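Local coordinates for protein beta-lactamase (Klebsiella pneumoniae, PDB 6KBY) that probably hydrolyses beta-lactam antibiotics to substituted beta-amino acids as a class C serine beta-lactamase, and here holds adenosine monophosphate in its active-site pocket, at residues Val116-Ser121 against Ile273-Met278; Phe76-Ala81 against Gly162-Ile167; Thr263-Phe268 against Val308-Pro313; Asn316-Lys321 against Tyr331-Pro336; Pro186-His191 against Leu238-Ala243. All blocks are in the same frame, centred on the assembly; numbering follows the deposited sequence.

Interaction 1: Val116-Ser121 against Ile273-Met278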
# COMPACT_ATOMS: atom_id res chain seq x y z
N VAL A 116 -12.40 -7.12 7.54
CA VAL A 116 -12.19 -5.92 6.73
C VAL A 116 -10.70 -5.64 6.52
O VAL A 116 -10.33 -5.02 5.51
CB VAL A 116 -12.97 -4.68 7.23
CG1 VAL A 116 -14.47 -4.89 7.10
CG2 VAL A 116 -12.59 -4.30 8.65
N GLY A 117 -9.84 -6.09 7.43
CA GLY A 117 -8.40 -5.92 7.25
C GLY A 117 -7.74 -6.88 6.28
O GLY A 117 -6.55 -6.72 5.99
N THR A 118 -8.49 -7.87 5.79
CA THR A 118 -7.96 -8.92 4.92
C THR A 118 -8.80 -9.08 3.66
O THR A 118 -8.62 -10.06 2.94
CB THR A 118 -7.90 -10.26 5.67
OG1 THR A 118 -9.20 -10.60 6.15
CG2 THR A 118 -6.91 -10.20 6.84
N HIS A 119 -9.72 -8.14 3.39
CA HIS A 119 -10.59 -8.19 2.21
C HIS A 119 -11.51 -9.41 2.22
O HIS A 119 -11.92 -9.88 1.16
CB HIS A 119 -9.81 -8.13 0.90
CG HIS A 119 -8.88 -6.97 0.81
ND1 HIS A 119 -9.31 -5.66 0.84
CD2 HIS A 119 -7.54 -6.93 0.67
CE1 HIS A 119 -8.26 -4.86 0.73
NE2 HIS A 119 -7.17 -5.61 0.63
N THR A 120 -11.87 -9.90 3.41
CA THR A 120 -12.76 -11.05 3.49
C THR A 120 -14.14 -10.73 4.05
O THR A 120 -14.89 -11.65 4.39
CB THR A 120 -12.10 -12.21 4.25
OG1 THR A 120 -11.71 -11.79 5.57
CG2 THR A 120 -10.88 -12.75 3.49
N SER A 121 -14.51 -9.45 4.12
CA SER A 121 -15.88 -9.14 4.54
C SER A 121 -16.90 -9.45 3.45
O SER A 121 -18.04 -9.80 3.76
CB SER A 121 -16.04 -7.68 4.98
OG SER A 121 -16.00 -6.79 3.88
N ILE A 273 -1.48 -16.16 -3.11
CA ILE A 273 -1.00 -15.22 -2.09
C ILE A 273 -1.39 -15.66 -0.69
O ILE A 273 -2.36 -16.40 -0.45
CB ILE A 273 -1.44 -13.76 -2.33
CG1 ILE A 273 -2.93 -13.57 -2.04
CG2 ILE A 273 -1.07 -13.30 -3.72
CD1 ILE A 273 -3.33 -12.10 -1.93
N THR A 274 -0.61 -15.16 0.26
CA THR A 274 -0.99 -15.08 1.65
C THR A 274 -1.41 -13.65 1.93
O THR A 274 -0.64 -12.71 1.67
CB THR A 274 0.19 -15.50 2.52
OG1 THR A 274 0.51 -16.87 2.25
CG2 THR A 274 -0.12 -15.31 4.01
N GLN A 275 -2.65 -13.48 2.38
CA GLN A 275 -3.18 -12.17 2.71
C GLN A 275 -2.84 -11.85 4.16
O GLN A 275 -3.28 -12.56 5.08
CB GLN A 275 -4.70 -12.15 2.50
CG GLN A 275 -5.34 -10.82 2.88
CD GLN A 275 -4.91 -9.70 1.97
OE1 GLN A 275 -5.18 -9.72 0.76
NE2 GLN A 275 -4.24 -8.70 2.53
N ASP A 276 -2.02 -10.82 4.35
CA ASP A 276 -1.68 -10.30 5.67
C ASP A 276 -2.67 -9.18 6.01
O ASP A 276 -3.76 -9.11 5.44
CB ASP A 276 -0.23 -9.80 5.69
CG ASP A 276 0.80 -10.82 5.21
OD1 ASP A 276 0.55 -12.04 5.12
OD2 ASP A 276 1.93 -10.33 4.92
N LEU A 277 -2.31 -8.28 6.92
CA LEU A 277 -3.16 -7.12 7.21
C LEU A 277 -2.82 -6.10 6.13
O LEU A 277 -1.83 -5.35 6.23
CB LEU A 277 -2.94 -6.59 8.62
CG LEU A 277 -4.17 -5.90 9.21
CD1 LEU A 277 -5.29 -6.91 9.49
CD2 LEU A 277 -3.83 -5.12 10.47
N MET A 278 -3.63 -6.11 5.07
CA MET A 278 -3.45 -5.33 3.84
C MET A 278 -2.23 -5.72 3.00
O MET A 278 -2.38 -5.87 1.78
CB MET A 278 -3.54 -3.82 4.08
CG MET A 278 -4.94 -3.39 4.50
SD MET A 278 -6.12 -3.62 3.17
CE MET A 278 -7.64 -3.90 4.09
O HOH W 1 -4.42 -5.82 0.00
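Met278 O receives a 2.7 Å hydrogen bond from a water and a weak one from Gln275 NE2 within its own segment; the same water lies 2.8 Å from His119 NE2, in the plane of the imidazole, and so joins the ring to the chain leaving strand 273-275. The direct bond across the contact is a backbone one: Met278 N reaches Gly117 O at 3.1 Å, with an N-H...O angle of only 140°. The Met278 side chain bends at chi2 (-66°) and crosses the histidine at about a right angle. Its SD stands 4.0 Å from the centroid of the His119 ring, in an oblique Met-aromatic contact, while CE presses toward Val116 O. On another side of the imidazole, Gln275 OE1 approaches the edge at CD2, with the amide plane turned 84° from the ring. That amide is fixed at both ends: NE2 gives Asp276 O a nearly straight bond of 3.0 Å, and OE1 accepts from Arg154 NE. The aliphatic part also contributes, as Gln275 CG packs 3.4 Å from Thr118 O. At Gly117, Leu277 CD1 comes within 4.0 Å of CA, leaving little room on that side of the glycine. His119 also meets the ring of Tyr156, which binds AMP, and touches Lys74. The imidazole is thus a second-shell group behind the nucleotide pocket, and the water bridge, the sulfur contact and Gln275 OE1 at the ring edge would together be expected to restrict its tilt and position.

Interaction 2: Phe76-Ala81 against Gly162-Ile167; sequences FAATLA and GLLGMI
Two helices of the all-helical part of the beta-lactamase fold meet here: helix 72-86, which begins next to Ser71, the residue bound covalently to AMP, and helix 158-171. Their short segments run in roughly the same direction, 38° apart, with axes approaching to 8.4 Å. Small residues allow that spacing. Ala77 and Gly165 lie opposite each other with their CA atoms 4.7 Å apart, and the methyl of Ala77 points toward the other helix, its CB 4.2 Å from Gly165 CA. With no side chain on Gly165, the backbone of helix 158-171 itself forms the surface against which the alanine rests.

Leu164 supplies the larger apolar group. Its CG stands anti to the backbone N (chi1 178°), which sets its two methyls against successive turns of helix 72-86. CD2 sits 3.8 Å from Ala78 CA and also faces the Ala78 methyl, whereas CD1 packs 3.7 Å from Ala81 CB. The leucine therefore spans the three-residue step from Ala78 to Ala81. At the flank, Leu80 CD2 is 4.2 Å from Gly165 O, a looser contact.

All the touching residues are buried, and the contacts across the interface are van der Waals ones. Leu80 continues onto Tyr176 and Ala179 of helix 176-187, while Ala78 meets Met278 on another side. The close alanine-glycine approach, with Leu164 packed alongside, is characteristic of tight helix-helix packing through small residues, here within the helical core behind the active site.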
# COMPACT_ATOMS: atom_id res chain seq x y z
N PHE A 76 -1.08 1.73 5.23
CA PHE A 76 -1.04 2.66 6.35
C PHE A 76 -2.26 2.49 7.25
O PHE A 76 -2.15 2.57 8.47
CB PHE A 76 -0.89 4.10 5.85
CG PHE A 76 0.42 4.35 5.17
CD1 PHE A 76 0.59 4.06 3.83
CD2 PHE A 76 1.52 4.80 5.89
CE1 PHE A 76 1.81 4.24 3.20
CE2 PHE A 76 2.75 4.99 5.26
CZ PHE A 76 2.89 4.71 3.92
N ALA A 77 -3.43 2.25 6.65
CA ALA A 77 -4.61 1.93 7.45
C ALA A 77 -4.37 0.67 8.28
O ALA A 77 -4.73 0.61 9.46
CB ALA A 77 -5.83 1.77 6.55
N ALA A 78 -3.74 -0.34 7.68
CA ALA A 78 -3.42 -1.56 8.42
C ALA A 78 -2.39 -1.29 9.51
O ALA A 78 -2.52 -1.83 10.62
CB ALA A 78 -2.91 -2.64 7.47
N THR A 79 -1.35 -0.51 9.21
CA THR A 79 -0.37 -0.20 10.24
C THR A 79 -1.03 0.52 11.41
O THR A 79 -0.72 0.24 12.57
CB THR A 79 0.79 0.61 9.65
OG1 THR A 79 1.42 -0.13 8.61
CG2 THR A 79 1.83 0.92 10.72
N LEU A 80 -1.98 1.41 11.13
CA LEU A 80 -2.69 2.09 12.20
C LEU A 80 -3.53 1.11 13.02
O LEU A 80 -3.54 1.17 14.25
CB LEU A 80 -3.57 3.21 11.64
CG LEU A 80 -4.19 4.09 12.73
CD1 LEU A 80 -3.13 4.95 13.41
CD2 LEU A 80 -5.31 4.95 12.16
N ALA A 81 -4.25 0.20 12.35
CA ALA A 81 -5.02 -0.80 13.08
C ALA A 81 -4.12 -1.68 13.93
O ALA A 81 -4.45 -2.03 15.07
CB ALA A 81 -5.84 -1.64 12.10
N GLY A 162 -11.63 1.22 4.28
CA GLY A 162 -12.14 2.40 4.95
C GLY A 162 -12.60 2.11 6.36
O GLY A 162 -12.26 2.85 7.30
N LEU A 163 -13.36 1.03 6.54
CA LEU A 163 -13.81 0.66 7.88
C LEU A 163 -12.65 0.31 8.78
O LEU A 163 -12.65 0.66 9.96
CB LEU A 163 -14.80 -0.51 7.81
CG LEU A 163 -16.14 -0.17 7.16
CD1 LEU A 163 -17.04 -1.40 7.11
CD2 LEU A 163 -16.83 0.98 7.89
N LEU A 164 -11.65 -0.41 8.26
CA LEU A 164 -10.48 -0.76 9.06
C LEU A 164 -9.83 0.49 9.65
O LEU A 164 -9.56 0.56 10.85
CB LEU A 164 -9.48 -1.54 8.21
CG LEU A 164 -8.18 -1.94 8.91
CD1 LEU A 164 -8.45 -3.06 9.91
CD2 LEU A 164 -7.12 -2.33 7.88
N GLY A 165 -9.55 1.47 8.80
CA GLY A 165 -8.90 2.68 9.27
C GLY A 165 -9.79 3.51 10.17
O GLY A 165 -9.32 4.09 11.16
N MET A 166 -11.07 3.60 9.84
CA MET A 166 -12.02 4.34 10.66
C MET A 166 -12.09 3.77 12.07
O MET A 166 -12.06 4.51 13.06
CB MET A 166 -13.39 4.29 9.99
CG MET A 166 -14.49 5.09 10.67
SD MET A 166 -16.09 4.72 9.92
CE MET A 166 -16.52 3.23 10.81
N ILE A 167 -12.18 2.44 12.18
CA ILE A 167 -12.25 1.79 13.48
C ILE A 167 -10.95 1.99 14.24
O ILE A 167 -10.96 2.28 15.45
CB ILE A 167 -12.57 0.30 13.29
CG1 ILE A 167 -14.03 0.13 12.85
CG2 ILE A 167 -12.30 -0.49 14.55
CD1 ILE A 167 -14.34 -1.26 12.32

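Interaction 3: Thr263-Phe268 against Val308-Pro313; sequences THTGYF and VPPLPP
Thr265 and Pro310 lie side by side and point the same way at the start of a short antiparallel pairing between strands 266-270 and 302-311 of the beta-lactamase sheet. The touching backbones run 167° apart, and Gly266 with Leu311 forms a hydrogen-bonded antiparallel pair. Two backbone bonds close the pair: Gly266 N to Leu311 O is 2.8 Å and Leu311 N to Gly266 O is 2.9 Å.

Around this pair, proline rings do much of the packing. With Thr265 CG2 anti to the backbone N and OG1 beside it (chi1 -57°), the methyl is directed at Pro310 CB, 3.5 Å away and tighter than usual for two carbons. The hydroxyl branch instead runs alongside Pro313, OG1 lying 3.5 Å from its CD, while its hydrogen bond goes to Ala262 O. Tyr267 meets the same Pro310 CB at a slant, CE1 3.9 Å away, and also CG; one face of its ring lies over Thr265 C. Tyr267 and Phe268 both face Gln275 of strand 273-275 in a classic beta bulge, on the side of strand 266-270 away from Leu311.

Toward the other end, His264 sets its CB against Pro313 CB, while its NE2 bonds to Asn244 OD1 and its ring meets Trp279 edge-to-face. A water sits between the two segments, 2.8 Å from His264 O and 2.9 Å from Pro312 O.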
# COMPACT_ATOMS: atom_id res chain seq x y z
N THR A 263 1.73 -6.29 10.96
CA THR A 263 0.91 -6.24 9.75
C THR A 263 1.27 -7.34 8.78
O THR A 263 0.49 -7.62 7.85
CB THR A 263 1.00 -4.90 9.00
OG1 THR A 263 2.32 -4.69 8.51
CG2 THR A 263 0.55 -3.72 9.86
N HIS A 264 2.45 -7.95 8.93
CA HIS A 264 2.89 -9.03 8.05
C HIS A 264 2.37 -10.39 8.48
O HIS A 264 2.73 -11.39 7.85
CB HIS A 264 4.42 -9.14 8.02
CG HIS A 264 5.16 -7.84 7.83
ND1 HIS A 264 6.53 -7.78 7.93
CD2 HIS A 264 4.74 -6.58 7.56
CE1 HIS A 264 6.93 -6.54 7.74
NE2 HIS A 264 5.87 -5.79 7.51
N THR A 265 1.55 -10.47 9.53
CA THR A 265 0.97 -11.73 9.96
C THR A 265 0.07 -12.26 8.85
O THR A 265 -0.72 -11.51 8.28
CB THR A 265 0.15 -11.50 11.23
OG1 THR A 265 1.00 -10.91 12.22
CG2 THR A 265 -0.40 -12.81 11.76
N GLY A 266 0.21 -13.55 8.54
CA GLY A 266 -0.58 -14.17 7.48
C GLY A 266 -1.88 -14.75 7.99
O GLY A 266 -1.88 -15.61 8.88
N TYR A 267 -3.00 -14.29 7.45
CA TYR A 267 -4.32 -14.63 7.97
C TYR A 267 -5.16 -15.48 7.04
O TYR A 267 -5.99 -16.26 7.53
CB TYR A 267 -5.10 -13.35 8.30
CG TYR A 267 -4.51 -12.55 9.44
CD1 TYR A 267 -4.52 -13.05 10.73
CD2 TYR A 267 -3.94 -11.30 9.22
CE1 TYR A 267 -4.00 -12.33 11.78
CE2 TYR A 267 -3.42 -10.56 10.27
CZ TYR A 267 -3.44 -11.08 11.54
OH TYR A 267 -2.94 -10.37 12.61
N PHE A 268 -4.99 -15.35 5.73
CA PHE A 268 -5.75 -16.15 4.77
C PHE A 268 -4.85 -16.50 3.61
O PHE A 268 -3.96 -15.73 3.23
CB PHE A 268 -6.97 -15.40 4.20
CG PHE A 268 -8.08 -15.17 5.19
CD1 PHE A 268 -8.07 -14.05 6.00
CD2 PHE A 268 -9.13 -16.07 5.30
CE1 PHE A 268 -9.08 -13.85 6.92
CE2 PHE A 268 -10.16 -15.85 6.21
CZ PHE A 268 -10.12 -14.75 7.02
N VAL A 308 -4.97 -20.55 10.63
CA VAL A 308 -5.26 -20.49 12.06
C VAL A 308 -4.57 -21.66 12.76
O VAL A 308 -4.86 -22.81 12.44
CB VAL A 308 -6.78 -20.52 12.35
CG1 VAL A 308 -7.04 -20.60 13.84
CG2 VAL A 308 -7.47 -19.29 11.75
N PRO A 309 -3.65 -21.38 13.70
CA PRO A 309 -3.18 -20.05 14.11
C PRO A 309 -2.55 -19.26 12.96
O PRO A 309 -2.09 -19.86 11.99
CB PRO A 309 -2.13 -20.36 15.17
CG PRO A 309 -2.54 -21.70 15.72
CD PRO A 309 -3.05 -22.45 14.53
N PRO A 310 -2.57 -17.93 13.05
CA PRO A 310 -2.01 -17.12 11.97
C PRO A 310 -0.53 -17.42 11.74
O PRO A 310 0.19 -17.85 12.65
CB PRO A 310 -2.20 -15.69 12.47
CG PRO A 310 -3.29 -15.77 13.49
CD PRO A 310 -3.11 -17.11 14.14
N LEU A 311 -0.09 -17.22 10.51
CA LEU A 311 1.32 -17.38 10.19
C LEU A 311 2.08 -16.18 10.74
O LEU A 311 1.79 -15.04 10.35
CB LEU A 311 1.50 -17.45 8.69
CG LEU A 311 2.93 -17.56 8.16
CD1 LEU A 311 3.56 -18.88 8.58
CD2 LEU A 311 2.94 -17.41 6.66
N PRO A 312 3.06 -16.36 11.62
CA PRO A 312 3.78 -15.21 12.14
C PRO A 312 4.46 -14.45 11.02
O PRO A 312 4.77 -15.02 9.96
CB PRO A 312 4.81 -15.83 13.10
CG PRO A 312 4.22 -17.15 13.48
CD PRO A 312 3.53 -17.62 12.23
N PRO A 313 4.72 -13.16 11.22
CA PRO A 313 5.56 -12.41 10.28
C PRO A 313 6.83 -13.18 9.95
O PRO A 313 7.52 -13.69 10.85
CB PRO A 313 5.85 -11.12 11.04
CG PRO A 313 4.63 -10.93 11.89
CD PRO A 313 4.25 -12.32 12.33
O HOH W 2 3.46 -14.12 7.56

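Interaction 4: Asn316-Lys321 against Tyr331-Pro336; sequences NVWINK and YIAFVP
Strands 317-321 and 331-335 form the arms of an antiparallel hairpin whose short axes approach to 4.7 Å and run 164° apart, with Ile319-Phe334 and Lys321-Ile332 as hydrogen-bonded pairs and Asn320-Ala333 as the non-hydrogen-bonded pair between them. On the Asn320 face, Tyr331 OH is gripped twice: it donates to Asn320 OD1 at 2.6 Å, in the amide plane on a lone pair, and accepts from Trp318 NE1 at 3.2 Å, in the indole plane. Asn320 CG sits between its backbone N and carbonyl carbon (chi1 73°), which raises OD1 to the edge of the tyrosine ring, the amide and ring planes being 77° apart; Asn295 ND2 also donates to this oxygen. The indole packs CZ2 3.5 Å from Ala333 CB. On the other face, Ile319 CB lies over the Phe334 ring in a CH-pi contact, 4.0 Å from its centroid. Strand 317-325 carries Lys321 to the AMP pocket, consistent with the K(T/S)G motif of serine beta-lactamases. Helix 352-364 covers Trp318 and Tyr331, helix 234-244 covers Ile332 and Phe334, and Lys321 packs on Leu72 and Thr75 of helix 72-86, its NZ hydrogen-bonded with Tyr156 OH beside Ser71.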
# COMPACT_ATOMS: atom_id res chain seq x y z
N ASN A 316 11.43 -15.10 5.17
CA ASN A 316 11.64 -15.78 3.89
C ASN A 316 10.44 -15.64 2.95
O ASN A 316 9.93 -16.63 2.42
CB ASN A 316 11.98 -17.24 4.14
CG ASN A 316 13.32 -17.41 4.84
OD1 ASN A 316 14.25 -16.64 4.61
ND2 ASN A 316 13.43 -18.42 5.70
N VAL A 317 10.01 -14.41 2.72
CA VAL A 317 8.84 -14.12 1.90
C VAL A 317 9.07 -12.85 1.11
O VAL A 317 9.89 -12.00 1.47
CB VAL A 317 7.54 -13.99 2.74
CG1 VAL A 317 7.16 -15.31 3.39
CG2 VAL A 317 7.69 -12.90 3.78
N TRP A 318 8.30 -12.72 0.02
CA TRP A 318 8.23 -11.52 -0.80
C TRP A 318 6.94 -10.81 -0.41
O TRP A 318 5.84 -11.33 -0.64
CB TRP A 318 8.19 -11.94 -2.27
CG TRP A 318 8.03 -10.85 -3.28
CD1 TRP A 318 6.90 -10.12 -3.55
CD2 TRP A 318 9.03 -10.39 -4.19
NE1 TRP A 318 7.15 -9.22 -4.56
CE2 TRP A 318 8.45 -9.37 -4.98
CE3 TRP A 318 10.36 -10.74 -4.43
CZ2 TRP A 318 9.16 -8.70 -5.97
CZ3 TRP A 318 11.07 -10.07 -5.42
CH2 TRP A 318 10.46 -9.06 -6.17
N ILE A 319 7.07 -9.66 0.23
CA ILE A 319 5.93 -8.87 0.69
C ILE A 319 5.75 -7.71 -0.28
O ILE A 319 6.73 -7.07 -0.69
CB ILE A 319 6.17 -8.35 2.13
CG1 ILE A 319 6.52 -9.52 3.06
CG2 ILE A 319 4.95 -7.58 2.62
CD1 ILE A 319 6.79 -9.10 4.50
N ASN A 320 4.51 -7.44 -0.67
CA ASN A 320 4.31 -6.44 -1.71
C ASN A 320 2.94 -5.80 -1.65
O ASN A 320 2.01 -6.32 -1.01
CB ASN A 320 4.67 -6.97 -3.12
CG ASN A 320 3.66 -7.97 -3.73
OD1 ASN A 320 3.80 -8.28 -4.91
ND2 ASN A 320 2.68 -8.46 -2.97
N LYS A 321 2.82 -4.67 -2.34
CA LYS A 321 1.53 -4.02 -2.53
C LYS A 321 1.60 -3.11 -3.75
O LYS A 321 2.56 -2.34 -3.91
CB LYS A 321 1.13 -3.19 -1.30
CG LYS A 321 -0.28 -2.62 -1.38
CD LYS A 321 -1.36 -3.69 -1.21
CE LYS A 321 -2.76 -3.17 -1.53
NZ LYS A 321 -2.97 -3.01 -2.99
N TYR A 331 4.32 0.79 -6.83
CA TYR A 331 4.52 -0.58 -6.37
C TYR A 331 5.61 -0.60 -5.31
O TYR A 331 6.60 0.13 -5.44
CB TYR A 331 4.92 -1.49 -7.55
CG TYR A 331 5.11 -2.96 -7.20
CD1 TYR A 331 4.05 -3.72 -6.71
CD2 TYR A 331 6.34 -3.59 -7.40
CE1 TYR A 331 4.21 -5.07 -6.42
CE2 TYR A 331 6.50 -4.93 -7.09
CZ TYR A 331 5.43 -5.67 -6.61
OH TYR A 331 5.62 -7.00 -6.33
N ILE A 332 5.42 -1.43 -4.29
CA ILE A 332 6.43 -1.71 -3.28
C ILE A 332 6.60 -3.22 -3.18
O ILE A 332 5.60 -3.95 -3.13
CB ILE A 332 6.02 -1.19 -1.89
CG1 ILE A 332 6.14 0.33 -1.85
CG2 ILE A 332 6.85 -1.87 -0.77
CD1 ILE A 332 5.78 0.95 -0.53
N ALA A 333 7.85 -3.67 -3.10
CA ALA A 333 8.13 -5.06 -2.75
C ALA A 333 9.37 -5.11 -1.87
O ALA A 333 10.30 -4.32 -2.05
CB ALA A 333 8.36 -5.92 -3.99
N PHE A 334 9.38 -6.04 -0.92
CA PHE A 334 10.56 -6.23 -0.09
C PHE A 334 10.65 -7.67 0.39
O PHE A 334 9.63 -8.35 0.54
CB PHE A 334 10.66 -5.20 1.05
CG PHE A 334 9.50 -5.22 2.03
CD1 PHE A 334 8.32 -4.55 1.75
CD2 PHE A 334 9.62 -5.86 3.25
CE1 PHE A 334 7.27 -4.55 2.66
CE2 PHE A 334 8.58 -5.86 4.16
CZ PHE A 334 7.41 -5.21 3.87
N VAL A 335 11.87 -8.11 0.63
CA VAL A 335 12.16 -9.46 1.10
C VAL A 335 12.96 -9.32 2.39
O VAL A 335 14.16 -9.06 2.36
CB VAL A 335 12.95 -10.26 0.05
CG1 VAL A 335 13.26 -11.65 0.58
CG2 VAL A 335 12.19 -10.34 -1.27
N PRO A 336 12.31 -9.48 3.55
CA PRO A 336 13.03 -9.20 4.81
C PRO A 336 14.29 -10.04 5.01
O PRO A 336 15.30 -9.53 5.51
CB PRO A 336 11.97 -9.44 5.88
CG PRO A 336 10.66 -9.17 5.16
CD PRO A 336 10.87 -9.71 3.77

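Interaction 5: Pro186-His191 against Leu238-Ala243; sequences PQLGMH and LRYVQA
The polar part of the contact is carried by Arg239, which meets the Leu188 carbonyl at the C-terminal end of helix 176-187. Its chain is extended from CG to NE, with CG anti to the backbone N (chi1 -177°), and thus spans the gap between the two backbones, whose nearest CA atoms, Leu188 and Tyr240, are 7.1 Å apart. NE donates to Leu188 O at 2.7 Å with an N-H...O angle of 158°; the oxygen lies near the guanidinium plane, while the nitrogen is tilted 21° from the plane of the carbonyl. A water accepts from Arg239 NH2 at 2.9 Å and donates to Gln187 O, so the arginine reaches two successive carbonyls, one directly and one through the water.

The helix closes in a Schellman motif: Gly189 has positive phi, and two bonds run back into the last turn, one of them Gly189 N to Pro186 O. Arg239 NE comes within 3.6 Å of Gly189 CA, leaving no room there for a side chain.

The apolar part centres on Tyr240. Met190 SD packs 3.8 Å from Tyr240 CB and stands obliquely 4.9 Å from the ring centroid, a Met-aromatic contact. Leu188 CD1 lies 4.1 Å from Tyr240 CD1 and also nears CE1.

Beyond the two segments, the Tyr240 ring stacks on Phe76 and its OH hydrogen-bonds with Thr75 OG1, both of helix 72-86. Leu188 rests on Met256 and Leu260 of helix 255-262, whereas Val241 packs on strand 328-335, so that helix 234-244 lies between the helical region and the sheet.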
# COMPACT_ATOMS: atom_id res chain seq x y z
N PRO A 186 4.47 10.89 11.55
CA PRO A 186 5.56 11.46 12.34
C PRO A 186 6.38 10.42 13.09
O PRO A 186 7.62 10.52 13.11
CB PRO A 186 4.84 12.44 13.28
CG PRO A 186 3.63 12.84 12.52
CD PRO A 186 3.20 11.59 11.80
N GLN A 187 5.74 9.43 13.71
CA GLN A 187 6.48 8.40 14.44
C GLN A 187 7.34 7.56 13.52
O GLN A 187 8.38 7.03 13.95
CB GLN A 187 5.53 7.51 15.25
CG GLN A 187 4.97 8.13 16.52
CD GLN A 187 4.38 7.09 17.46
OE1 GLN A 187 4.88 5.97 17.56
NE2 GLN A 187 3.30 7.45 18.14
N LEU A 188 6.94 7.40 12.26
CA LEU A 188 7.74 6.70 11.27
C LEU A 188 8.82 7.58 10.65
O LEU A 188 9.60 7.09 9.83
CB LEU A 188 6.85 6.13 10.17
CG LEU A 188 5.83 5.08 10.62
CD1 LEU A 188 4.86 4.77 9.50
CD2 LEU A 188 6.54 3.82 11.08
N GLY A 189 8.89 8.86 11.02
CA GLY A 189 9.86 9.74 10.42
C GLY A 189 9.57 10.10 8.99
O GLY A 189 10.48 10.48 8.25
N MET A 190 8.31 10.00 8.57
CA MET A 190 7.92 10.25 7.18
C MET A 190 7.34 11.66 7.12
O MET A 190 6.13 11.88 7.15
CB MET A 190 6.95 9.18 6.71
CG MET A 190 7.60 7.80 6.66
SD MET A 190 6.45 6.46 6.36
CE MET A 190 6.03 6.76 4.64
N HIS A 191 8.24 12.64 7.03
CA HIS A 191 7.87 14.04 7.13
C HIS A 191 7.41 14.65 5.82
O HIS A 191 6.90 15.77 5.82
CB HIS A 191 9.04 14.85 7.72
CG HIS A 191 9.52 14.34 9.04
ND1 HIS A 191 8.72 14.31 10.16
CD2 HIS A 191 10.71 13.81 9.41
CE1 HIS A 191 9.39 13.80 11.17
NE2 HIS A 191 10.61 13.48 10.74
N LEU A 238 10.82 4.50 1.00
CA LEU A 238 11.94 3.61 1.28
C LEU A 238 12.19 3.51 2.78
O LEU A 238 12.52 2.44 3.29
CB LEU A 238 13.20 4.04 0.53
CG LEU A 238 14.30 2.98 0.46
CD1 LEU A 238 13.85 1.77 -0.35
CD2 LEU A 238 15.59 3.56 -0.10
N ARG A 239 12.03 4.62 3.50
CA ARG A 239 12.13 4.57 4.95
C ARG A 239 11.06 3.64 5.53
O ARG A 239 11.33 2.84 6.43
CB ARG A 239 12.00 5.98 5.54
CG ARG A 239 12.17 6.01 7.04
CD ARG A 239 12.21 7.42 7.62
NE ARG A 239 12.17 7.34 9.07
CZ ARG A 239 13.25 7.19 9.84
NH1 ARG A 239 14.46 7.13 9.29
NH2 ARG A 239 13.11 7.11 11.16
N TYR A 240 9.84 3.72 5.00
CA TYR A 240 8.75 2.84 5.42
C TYR A 240 9.11 1.38 5.18
O TYR A 240 8.84 0.52 6.03
CB TYR A 240 7.51 3.22 4.62
CG TYR A 240 6.19 2.55 4.91
CD1 TYR A 240 5.62 2.57 6.18
CD2 TYR A 240 5.46 1.99 3.87
CE1 TYR A 240 4.37 2.02 6.41
CE2 TYR A 240 4.22 1.45 4.09
CZ TYR A 240 3.67 1.46 5.36
OH TYR A 240 2.42 0.94 5.59
N VAL A 241 9.72 1.09 4.03
CA VAL A 241 10.16 -0.27 3.74
C VAL A 241 11.23 -0.72 4.73
O VAL A 241 11.17 -1.83 5.27
CB VAL A 241 10.63 -0.36 2.27
CG1 VAL A 241 11.37 -1.67 2.02
CG2 VAL A 241 9.44 -0.22 1.33
N GLN A 242 12.22 0.14 4.98
CA GLN A 242 13.26 -0.20 5.95
C GLN A 242 12.67 -0.43 7.34
O GLN A 242 13.09 -1.34 8.06
CB GLN A 242 14.33 0.89 6.00
CG GLN A 242 15.19 0.96 4.77
CD GLN A 242 16.56 1.52 5.09
OE1 GLN A 242 16.71 2.72 5.27
NE2 GLN A 242 17.55 0.64 5.21
N ALA A 243 11.72 0.41 7.74
CA ALA A 243 11.08 0.24 9.04
C ALA A 243 10.35 -1.10 9.11
O ALA A 243 10.36 -1.79 10.14
CB ALA A 243 10.11 1.39 9.29
O HOH W 3 11.06 7.33 13.18

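How the interactions relate
Interactions 1, 2, 4 and 5 are buried, whereas interaction 3 is partly exposed and lies away from the annotated sites. Interactions 1, 3 and 4 share one antiparallel sheet: 1 and 3 meet through backbone pairing of Gln275 with Tyr267 and Phe268, and the side chain of His264 in 3 touches Ile319 and Phe334 in 4. Helix 72-86 links interaction 2 to 1 and 5, and Val241 carries 5 onto Ile332 and Phe334 of 4. In the core, interaction 2 is wholly apolar, while 1 and 4, nearest the AMP pocket, add polar side-chain networks; at the surface, 3 relies on proline packing around one backbone pair, and 5 adds an arginine-to-carbonyl bond at a helix end.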